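Local structure of alanine racemase (Acinetobacter baumannii, 4QHR) at residues Met158-Ala163 with Phe198-Leu203; Ile187-Cys192 with Leu203-Val208; Asn193-Phe198 with Ser218-Lys223. The protein belongs to the alanine racemase family, whose members join an eight-stranded alpha/beta barrel, here carrying a covalently held pyridoxal phosphate, to a C-terminal beta domain. One frame throughout, in Å; residues are numbered along the deposited sequence.

Overall arrangement
All three contacts gather around the short helix 194-199, which connects the last two strands of the alpha/beta barrel, 188-190 and 207-208. Contact 2 pairs these strands and so closes the barrel. Contact 1, whose centre is about 10 Å from that of contact 2, packs the loop after strand 154-157 against the end of the helix; contacts 1 and 2 share Leu203. Contact 3 lies about 9 Å from contact 1, centre to centre, and about 17 Å from contact 2; it sets one side of the same helix, from Ser194 to Phe198, against residues 218-223. Contact 3 also reaches the pyridoxal phosphate: Ser194 OG hydrogen-bonds to phosphate oxygen OP3 of the modified Lys34.

Contact 1: residues Met158-Ala163 with Phe198-Leu203; sequences MHFANA and FKWPEL
Trp200 drives one corner of its six-membered ring into the face of Phe160: CZ3 stands 3.5 Å above the plane of the Phe160 ring, over its centre. With CG beside its own backbone N and anti to the carbonyl carbon (chi1 -55°), Trp200 turns its indole toward Phe160. The centroids are 4.7 Å apart and the planes meet at 55°, an edge-to-face pair inclined well short of the upright T. Over the opposite face of Phe160, toward its rim, lies Met158 CE. The ring edge is met as well, since Leu203 CD1 approaches close to the ring plane, 3.8 Å from Phe160 CZ. Ala163 adds its methyl to the same indole corner, with CB 3.8 Å from Trp200 CZ3.

Lys199 makes the polar link. Its chain bends at chi3 and carries NZ to within 2.9 Å of Ala163 O, where the ammonium group donates from a position tilted 31° out of the carbonyl plane. CB of the same lysine rests over one face of the Trp200 ring. A long, weak ion pair with Asp166 gives NZ a second partner.

Trp200 is where the chain abandons the conformation of helix 194-199, and its carbonyl accepts from Leu203 N. The contact thus joins the tail of that helix to the loop between strand 154-157 and helix 168-184, with Gln173 of the latter helix touching Phe160 and Asn170 touching Trp200.

Contact 2: residues Ile187-Cys192 with Leu203-Val208; sequences ILASCC and LNFDYV
Leu188 lays its CD2 methyl against the carboxylate of Asp206, 3.5 Å from Asp206 CG, the two side chains crossing at about a right angle. Asp206 OD2 reaches across to the main chain of the other strand and accepts from Ala189 N at 2.9 Å (N-H...O 148°), using its anti side. A water donates to Asp206 OD2 as well, at 2.8 Å, and weakly to Ile187 O. Ala189 O in turn accepts from Asp206 N at 3.0 Å and, weakly, from Tyr207 N at 3.3 Å, while the methyl of Ala189 packs on CB of Phe205.

Ser190 reaches across next. With OG anti to its own backbone N (chi1 -176°), the Ser190 hydroxyl donates to Tyr207 O at 2.7 Å from above the carbonyl plane, 54° out of it; Arg209 NH1 is its second partner. Farther along, Cys191 and Cys192 both bring their sulfurs against Leu203, Cys191 SG lying 3.7 Å from Leu203 CB. A second water accepts from Cys191 N and sits within donating distance of Leu203 O and Asn204 O.

Ala189, Ser190 and Cys192 match Asp206, Tyr207 and Val208 in parallel register, and strands 188-190 and 207-208 end the parallel sheet, so this pairing closes the barrel. Between these segments just two direct backbone bonds form, both to Ala189 O and one weak; a carboxylate, a hydroxyl and two bridging waters supply much of the polar grip.

Contact 3: residues Asn193-Phe198 with Ser218-Lys223; sequences NSAAIF and SPFADK
Ala195, in the first turn of helix 194-199, approaches Pro219 of the loop with their CA atoms 5.5 Å apart, and no hydrogen bond crosses between the two segments. The meeting is apolar. Pro219 sets its ring against the start of the helix, with CG 3.9 Å from Ser194 CB and CB close to the methyl of Ala195. Phe220 comes in rim first, its CG beside the backbone N and anti to the carbonyl carbon (chi1 -56°): Phe220 CE1 lies 3.7 Å from Ala195 CB, CZ points at Ala195 O, and Phe198 CB sits at the ring edge, in its plane, 3.8 Å from Phe220 CE2. The two phenyl rings cross obliquely, centroids 6.0 Å apart and planes at 70°, while CG of Pro219 lies over one face of the Phe220 ring.

The helix is N-capped by Asn193, whose OD1 accepts from Ala196 N at 3.1 Å along a nearly straight bond (166°). Its start, just past the C-terminal end of barrel strand 188-190, lies by the phosphate of the pyridoxal phosphate on Lys34: Ser194 OG hydrogen-bonds to OP3 and to Met213 N. The N-terminal end of the helix, with its partial positive charge, would probably favour the anionic phosphate.

Beyond Phe220 the chain folds into a type I beta turn, Phe220 to Lys223, before helix 225-228. Leu228 of that helix touches Phe198, Pro219 and Phe220 alike, and Phe198 also touches Arg19 and Leu23 of helix 10-23.

Contact 1: residues Met158-Ala163 with Phe198-Leu203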
loop_
_atom_site.group_PDB
_atom_site.type_symbol
_atom_site.label_atom_id
_atom_site.label_comp_id
_atom_site.label_asym_id
_atom_site.label_seq_id
_atom_site.Cartn_x
_atom_site.Cartn_y
_atom_site.Cartn_z
ATOM N N MET A 158 28.741 -0.730 -6.768
ATOM C CA MET A 158 28.341 0.293 -5.813
ATOM C C MET A 158 26.964 0.879 -6.165
ATOM O O MET A 158 26.507 0.790 -7.308
ATOM C CB MET A 158 29.354 1.384 -5.839
ATOM C CG MET A 158 29.296 2.311 -4.641
ATOM S SD MET A 158 30.347 3.709 -4.991
ATOM C CE MET A 158 29.607 4.475 -6.460
ATOM N N HIS A 159 26.317 1.475 -5.152
ATOM C CA HIS A 159 25.091 2.212 -5.335
ATOM C C HIS A 159 25.325 3.624 -4.769
ATOM O O HIS A 159 25.889 3.795 -3.696
ATOM C CB HIS A 159 23.939 1.485 -4.652
ATOM C CG HIS A 159 22.574 1.910 -5.128
ATOM N ND1 HIS A 159 22.214 1.949 -6.467
ATOM C CD2 HIS A 159 21.474 2.300 -4.435
ATOM C CE1 HIS A 159 20.957 2.352 -6.572
ATOM N NE2 HIS A 159 20.485 2.570 -5.356
ATOM N N PHE A 160 24.890 4.620 -5.523
ATOM C CA PHE A 160 24.978 6.023 -5.107
ATOM C C PHE A 160 23.922 6.340 -4.100
ATOM O O PHE A 160 22.778 5.897 -4.241
ATOM C CB PHE A 160 24.820 6.928 -6.307
ATOM C CG PHE A 160 26.094 7.103 -7.057
ATOM C CD1 PHE A 160 27.127 7.817 -6.485
ATOM C CD2 PHE A 160 26.292 6.505 -8.293
ATOM C CE1 PHE A 160 28.339 7.966 -7.140
ATOM C CE2 PHE A 160 27.506 6.655 -8.956
ATOM C CZ PHE A 160 28.522 7.393 -8.377
ATOM N N ALA A 161 24.286 7.096 -3.083
ATOM C CA ALA A 161 23.304 7.504 -2.083
ATOM C C ALA A 161 22.398 8.677 -2.516
ATOM O O ALA A 161 21.236 8.743 -2.140
ATOM C CB ALA A 161 24.046 7.857 -0.792
ATOM N N ASN A 162 22.934 9.616 -3.287
ATOM C CA ASN A 162 22.290 10.900 -3.586
ATOM C C ASN A 162 22.479 11.279 -5.038
ATOM O O ASN A 162 22.638 12.473 -5.359
ATOM C CB ASN A 162 22.904 12.014 -2.721
ATOM C CG ASN A 162 22.791 11.740 -1.239
ATOM O OD1 ASN A 162 23.794 11.550 -0.544
ATOM N ND2 ASN A 162 21.592 11.685 -0.763
ATOM N N ALA A 163 22.438 10.289 -5.944
ATOM C CA ALA A 163 22.577 10.595 -7.378
ATOM C C ALA A 163 21.440 11.463 -7.903
ATOM O O ALA A 163 21.621 12.203 -8.893
ATOM C CB ALA A 163 22.693 9.319 -8.196
ATOM N N PHE A 198 21.410 9.007 -16.353
ATOM C CA PHE A 198 21.182 10.315 -16.956
ATOM C C PHE A 198 22.380 11.250 -16.745
ATOM O O PHE A 198 22.770 11.985 -17.668
ATOM C CB PHE A 198 19.901 10.978 -16.405
ATOM C CG PHE A 198 18.647 10.475 -17.022
ATOM C CD1 PHE A 198 18.254 10.926 -18.250
ATOM C CD2 PHE A 198 17.854 9.569 -16.380
ATOM C CE1 PHE A 198 17.083 10.464 -18.850
ATOM C CE2 PHE A 198 16.689 9.126 -16.936
ATOM C CZ PHE A 198 16.309 9.560 -18.189
ATOM N N LYS A 199 22.978 11.187 -15.569
ATOM C CA LYS A 199 24.018 12.152 -15.230
ATOM C C LYS A 199 25.455 11.804 -15.550
ATOM O O LYS A 199 26.193 12.684 -15.886
ATOM C CB LYS A 199 23.931 12.496 -13.804
ATOM C CG LYS A 199 22.699 13.351 -13.550
ATOM C CD LYS A 199 22.376 13.438 -12.071
ATOM C CE LYS A 199 23.422 14.217 -11.312
ATOM N NZ LYS A 199 22.928 14.593 -9.961
ATOM N N TRP A 200 25.845 10.542 -15.450
ATOM C CA TRP A 200 27.251 10.171 -15.478
ATOM C C TRP A 200 27.522 8.991 -16.396
ATOM O O TRP A 200 27.917 7.931 -15.902
ATOM C CB TRP A 200 27.757 9.840 -14.066
ATOM C CG TRP A 200 27.531 10.895 -13.100
ATOM C CD1 TRP A 200 27.753 12.234 -13.285
ATOM C CD2 TRP A 200 26.992 10.765 -11.763
ATOM N NE1 TRP A 200 27.397 12.920 -12.157
ATOM C CE2 TRP A 200 26.938 12.049 -11.210
ATOM C CE3 TRP A 200 26.550 9.686 -10.991
ATOM C CZ2 TRP A 200 26.468 12.289 -9.921
ATOM C CZ3 TRP A 200 26.088 9.918 -9.723
ATOM C CH2 TRP A 200 26.054 11.219 -9.192
ATOM N N PRO A 201 27.393 9.185 -17.727
ATOM C CA PRO A 201 27.670 8.062 -18.638
ATOM C C PRO A 201 29.096 7.579 -18.503
ATOM O O PRO A 201 29.352 6.425 -18.809
ATOM C CB PRO A 201 27.389 8.630 -20.053
ATOM C CG PRO A 201 27.453 10.109 -19.877
ATOM C CD PRO A 201 26.998 10.402 -18.463
ATOM N N GLU A 202 30.012 8.431 -18.036
ATOM C CA GLU A 202 31.417 8.012 -17.839
ATOM C C GLU A 202 31.580 6.916 -16.783
ATOM O O GLU A 202 32.620 6.238 -16.729
ATOM C CB GLU A 202 32.328 9.213 -17.503
ATOM C CG GLU A 202 32.097 9.867 -16.145
ATOM C CD GLU A 202 30.996 10.948 -16.116
ATOM O OE1 GLU A 202 30.206 11.129 -17.079
ATOM O OE2 GLU A 202 30.928 11.610 -15.072
ATOM N N LEU A 203 30.580 6.758 -15.930
ATOM C CA LEU A 203 30.540 5.656 -14.934
ATOM C C LEU A 203 29.700 4.435 -15.325
ATOM O O LEU A 203 29.476 3.563 -14.479
ATOM C CB LEU A 203 30.063 6.195 -13.580
ATOM C CG LEU A 203 30.922 7.322 -12.985
ATOM C CD1 LEU A 203 30.389 7.735 -11.646
ATOM C CD2 LEU A 203 32.367 6.940 -12.781
#

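Contact 2: residues Ile187-Cys192 with Leu203-Val208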
loop_
_atom_site.group_PDB
_atom_site.type_symbol
_atom_site.label_atom_id
_atom_site.label_comp_id
_atom_site.label_asym_id
_atom_site.label_seq_id
_atom_site.Cartn_x
_atom_site.Cartn_y
_atom_site.Cartn_z
ATOM N N ILE A 187 38.822 -5.645 -13.854
ATOM C CA ILE A 187 37.581 -6.102 -13.231
ATOM C C ILE A 187 36.363 -5.451 -13.893
ATOM O O ILE A 187 36.420 -4.302 -14.330
ATOM C CB ILE A 187 37.630 -5.891 -11.694
ATOM C CG1 ILE A 187 36.510 -6.640 -10.947
ATOM C CG2 ILE A 187 37.653 -4.409 -11.275
ATOM C CD1 ILE A 187 36.578 -6.454 -9.442
ATOM N N LEU A 188 35.267 -6.208 -13.957
ATOM C CA LEU A 188 34.026 -5.650 -14.380
ATOM C C LEU A 188 33.518 -4.719 -13.291
ATOM O O LEU A 188 33.849 -4.872 -12.091
ATOM C CB LEU A 188 32.996 -6.764 -14.625
ATOM C CG LEU A 188 33.378 -7.764 -15.698
ATOM C CD1 LEU A 188 32.557 -9.045 -15.530
ATOM C CD2 LEU A 188 33.291 -7.191 -17.095
ATOM N N ALA A 189 32.693 -3.770 -13.705
ATOM C CA ALA A 189 32.145 -2.813 -12.783
ATOM C C ALA A 189 30.720 -2.349 -13.139
ATOM O O ALA A 189 30.327 -2.345 -14.292
ATOM C CB ALA A 189 33.043 -1.625 -12.684
ATOM N N SER A 190 30.009 -1.923 -12.093
ATOM C CA SER A 190 28.612 -1.504 -12.186
ATOM C C SER A 190 28.296 -0.520 -11.057
ATOM O O SER A 190 28.419 -0.845 -9.838
ATOM C CB SER A 190 27.686 -2.696 -12.012
ATOM O OG SER A 190 26.287 -2.337 -12.193
ATOM N N CYS A 191 27.835 0.669 -11.446
ATOM C CA CYS A 191 27.365 1.596 -10.415
ATOM C C CYS A 191 26.194 2.526 -10.739
ATOM O O CYS A 191 25.718 3.189 -9.845
ATOM C CB CYS A 191 28.520 2.403 -9.905
ATOM S SG CYS A 191 29.102 3.576 -11.119
ATOM N N CYS A 192 25.724 2.580 -11.976
ATOM C CA CYS A 192 24.651 3.504 -12.325
ATOM C C CYS A 192 23.232 2.975 -12.096
ATOM O O CYS A 192 22.796 1.976 -12.721
ATOM C CB CYS A 192 24.771 3.959 -13.785
ATOM S SG CYS A 192 26.354 4.783 -14.147
ATOM N N LEU A 203 30.580 6.758 -15.930
ATOM C CA LEU A 203 30.540 5.656 -14.934
ATOM C C LEU A 203 29.700 4.435 -15.325
ATOM O O LEU A 203 29.476 3.563 -14.479
ATOM C CB LEU A 203 30.063 6.195 -13.580
ATOM C CG LEU A 203 30.922 7.322 -12.985
ATOM C CD1 LEU A 203 30.389 7.735 -11.646
ATOM C CD2 LEU A 203 32.367 6.940 -12.781
ATOM N N ASN A 204 29.324 4.314 -16.588
ATOM C CA ASN A 204 28.542 3.173 -17.035
ATOM C C ASN A 204 29.297 1.867 -16.868
ATOM O O ASN A 204 28.734 0.878 -16.414
ATOM C CB ASN A 204 28.148 3.289 -18.523
ATOM C CG ASN A 204 27.063 4.312 -18.805
ATOM O OD1 ASN A 204 26.385 4.873 -17.920
ATOM N ND2 ASN A 204 26.903 4.562 -20.015
ATOM N N PHE A 205 30.585 1.870 -17.237
ATOM C CA PHE A 205 31.362 0.602 -17.267
ATOM C C PHE A 205 30.590 -0.560 -17.901
ATOM O O PHE A 205 29.954 -0.384 -18.965
ATOM C CB PHE A 205 31.909 0.307 -15.880
ATOM C CG PHE A 205 32.797 1.396 -15.360
ATOM C CD1 PHE A 205 34.021 1.649 -15.997
ATOM C CD2 PHE A 205 32.424 2.196 -14.284
ATOM C CE1 PHE A 205 34.866 2.666 -15.564
ATOM C CE2 PHE A 205 33.284 3.197 -13.829
ATOM C CZ PHE A 205 34.493 3.441 -14.488
ATOM N N ASP A 206 30.588 -1.736 -17.267
ATOM C CA ASP A 206 30.097 -2.954 -17.932
ATOM C C ASP A 206 28.590 -3.219 -17.769
ATOM O O ASP A 206 27.959 -3.787 -18.658
ATOM C CB ASP A 206 30.904 -4.120 -17.407
ATOM C CG ASP A 206 32.401 -3.871 -17.558
ATOM O OD1 ASP A 206 32.896 -4.022 -18.701
ATOM O OD2 ASP A 206 33.046 -3.447 -16.602
ATOM N N TYR A 207 28.030 -2.833 -16.635
ATOM C CA TYR A 207 26.621 -3.032 -16.322
ATOM C C TYR A 207 26.020 -1.781 -15.680
ATOM O O TYR A 207 26.526 -1.289 -14.708
ATOM C CB TYR A 207 26.451 -4.173 -15.321
ATOM C CG TYR A 207 26.814 -5.537 -15.833
ATOM C CD1 TYR A 207 28.128 -6.008 -15.725
ATOM C CD2 TYR A 207 25.876 -6.348 -16.414
ATOM C CE1 TYR A 207 28.483 -7.266 -16.205
ATOM C CE2 TYR A 207 26.220 -7.613 -16.883
ATOM C CZ TYR A 207 27.529 -8.046 -16.785
ATOM O OH TYR A 207 27.879 -9.293 -17.224
ATOM N N VAL A 208 24.906 -1.308 -16.237
ATOM C CA VAL A 208 24.066 -0.306 -15.600
ATOM C C VAL A 208 22.817 -1.035 -15.030
ATOM O O VAL A 208 22.413 -2.126 -15.523
ATOM C CB VAL A 208 23.708 0.822 -16.597
ATOM C CG1 VAL A 208 24.980 1.536 -17.035
ATOM C CG2 VAL A 208 22.887 0.336 -17.778
HETATM O O HOH W 1 35.547 -2.274 -16.873
HETATM O O HOH W 2 27.575 1.544 -14.077
#

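Contact 3: residues Asn193-Phe198 with Ser218-Lys223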
loop_
_atom_site.group_PDB
_atom_site.type_symbol
_atom_site.label_atom_id
_atom_site.label_comp_id
_atom_site.label_asym_id
_atom_site.label_seq_id
_atom_site.Cartn_x
_atom_site.Cartn_y
_atom_site.Cartn_z
ATOM N N ASN A 193 22.525 3.668 -11.224
ATOM C CA ASN A 193 21.051 3.592 -11.117
ATOM C C ASN A 193 20.461 4.520 -12.190
ATOM O O ASN A 193 21.212 5.010 -13.031
ATOM C CB ASN A 193 20.595 3.903 -9.695
ATOM C CG ASN A 193 21.046 5.290 -9.191
ATOM O OD1 ASN A 193 21.624 6.088 -9.936
ATOM N ND2 ASN A 193 20.781 5.561 -7.942
ATOM N N SER A 194 19.153 4.770 -12.178
ATOM C CA SER A 194 18.531 5.566 -13.192
ATOM C C SER A 194 19.136 6.973 -13.207
ATOM O O SER A 194 19.445 7.497 -14.260
ATOM C CB SER A 194 17.018 5.688 -12.947
ATOM O OG SER A 194 16.384 4.417 -13.004
ATOM N N ALA A 195 19.298 7.543 -12.031
ATOM C CA ALA A 195 19.802 8.929 -11.949
ATOM C C ALA A 195 21.205 9.060 -12.574
ATOM O O ALA A 195 21.500 10.017 -13.360
ATOM C CB ALA A 195 19.789 9.388 -10.497
ATOM N N ALA A 196 22.075 8.123 -12.206
ATOM C CA ALA A 196 23.438 8.083 -12.733
ATOM C C ALA A 196 23.485 7.787 -14.237
ATOM O O ALA A 196 24.372 8.303 -14.935
ATOM C CB ALA A 196 24.274 7.076 -11.994
ATOM N N ILE A 197 22.549 6.954 -14.756
ATOM C CA ILE A 197 22.444 6.767 -16.215
ATOM C C ILE A 197 22.243 8.129 -16.921
ATOM O O ILE A 197 22.851 8.393 -17.985
ATOM C CB ILE A 197 21.364 5.699 -16.582
ATOM C CG1 ILE A 197 21.828 4.313 -16.114
ATOM C CG2 ILE A 197 21.097 5.674 -18.088
ATOM C CD1 ILE A 197 20.768 3.250 -16.077
ATOM N N PHE A 198 21.410 9.007 -16.353
ATOM C CA PHE A 198 21.182 10.315 -16.956
ATOM C C PHE A 198 22.380 11.250 -16.745
ATOM O O PHE A 198 22.770 11.985 -17.668
ATOM C CB PHE A 198 19.901 10.978 -16.405
ATOM C CG PHE A 198 18.647 10.475 -17.022
ATOM C CD1 PHE A 198 18.254 10.926 -18.250
ATOM C CD2 PHE A 198 17.854 9.569 -16.380
ATOM C CE1 PHE A 198 17.083 10.464 -18.850
ATOM C CE2 PHE A 198 16.689 9.126 -16.936
ATOM C CZ PHE A 198 16.309 9.560 -18.189
ATOM N N SER A 218 10.114 9.503 -12.645
ATOM C CA SER A 218 11.377 10.287 -12.573
ATOM C C SER A 218 12.282 9.990 -11.387
ATOM O O SER A 218 11.840 9.937 -10.263
ATOM C CB SER A 218 11.076 11.775 -12.507
ATOM O OG SER A 218 12.305 12.500 -12.523
ATOM N N PRO A 219 13.580 9.808 -11.633
ATOM C CA PRO A 219 14.528 9.714 -10.488
ATOM C C PRO A 219 14.869 11.091 -9.852
ATOM O O PRO A 219 15.580 11.100 -8.863
ATOM C CB PRO A 219 15.805 9.179 -11.110
ATOM C CG PRO A 219 15.667 9.287 -12.533
ATOM C CD PRO A 219 14.265 9.733 -12.917
ATOM N N PHE A 220 14.365 12.181 -10.430
ATOM C CA PHE A 220 14.759 13.562 -10.066
ATOM C C PHE A 220 13.551 14.382 -9.621
ATOM O O PHE A 220 12.524 14.414 -10.306
ATOM C CB PHE A 220 15.382 14.273 -11.268
ATOM C CG PHE A 220 16.565 13.561 -11.861
ATOM C CD1 PHE A 220 17.708 13.407 -11.132
ATOM C CD2 PHE A 220 16.551 13.091 -13.177
ATOM C CE1 PHE A 220 18.812 12.770 -11.664
ATOM C CE2 PHE A 220 17.655 12.452 -13.728
ATOM C CZ PHE A 220 18.790 12.274 -12.953
ATOM N N ALA A 221 13.713 15.102 -8.520
ATOM C CA ALA A 221 12.658 15.974 -7.990
ATOM C C ALA A 221 12.365 17.135 -8.903
ATOM O O ALA A 221 11.239 17.614 -8.948
ATOM C CB ALA A 221 13.038 16.484 -6.591
ATOM N N ASP A 222 13.370 17.569 -9.662
ATOM C CA ASP A 222 13.259 18.742 -10.497
ATOM C C ASP A 222 13.141 18.425 -12.002
ATOM O O ASP A 222 13.310 19.313 -12.838
ATOM C CB ASP A 222 14.453 19.678 -10.208
ATOM C CG ASP A 222 15.797 19.063 -10.591
ATOM O OD1 ASP A 222 15.884 17.847 -10.853
ATOM O OD2 ASP A 222 16.792 19.804 -10.633
ATOM N N LYS A 223 12.861 17.172 -12.360
ATOM C CA LYS A 223 12.641 16.831 -13.750
ATOM C C LYS A 223 11.421 15.986 -13.893
ATOM O O LYS A 223 11.249 15.030 -13.132
ATOM C CB LYS A 223 13.819 16.050 -14.329
ATOM C CG LYS A 223 15.136 16.796 -14.283
ATOM C CD LYS A 223 15.182 17.938 -15.300
ATOM C CE LYS A 223 16.461 18.740 -15.100
ATOM N NZ LYS A 223 16.713 19.559 -16.312
#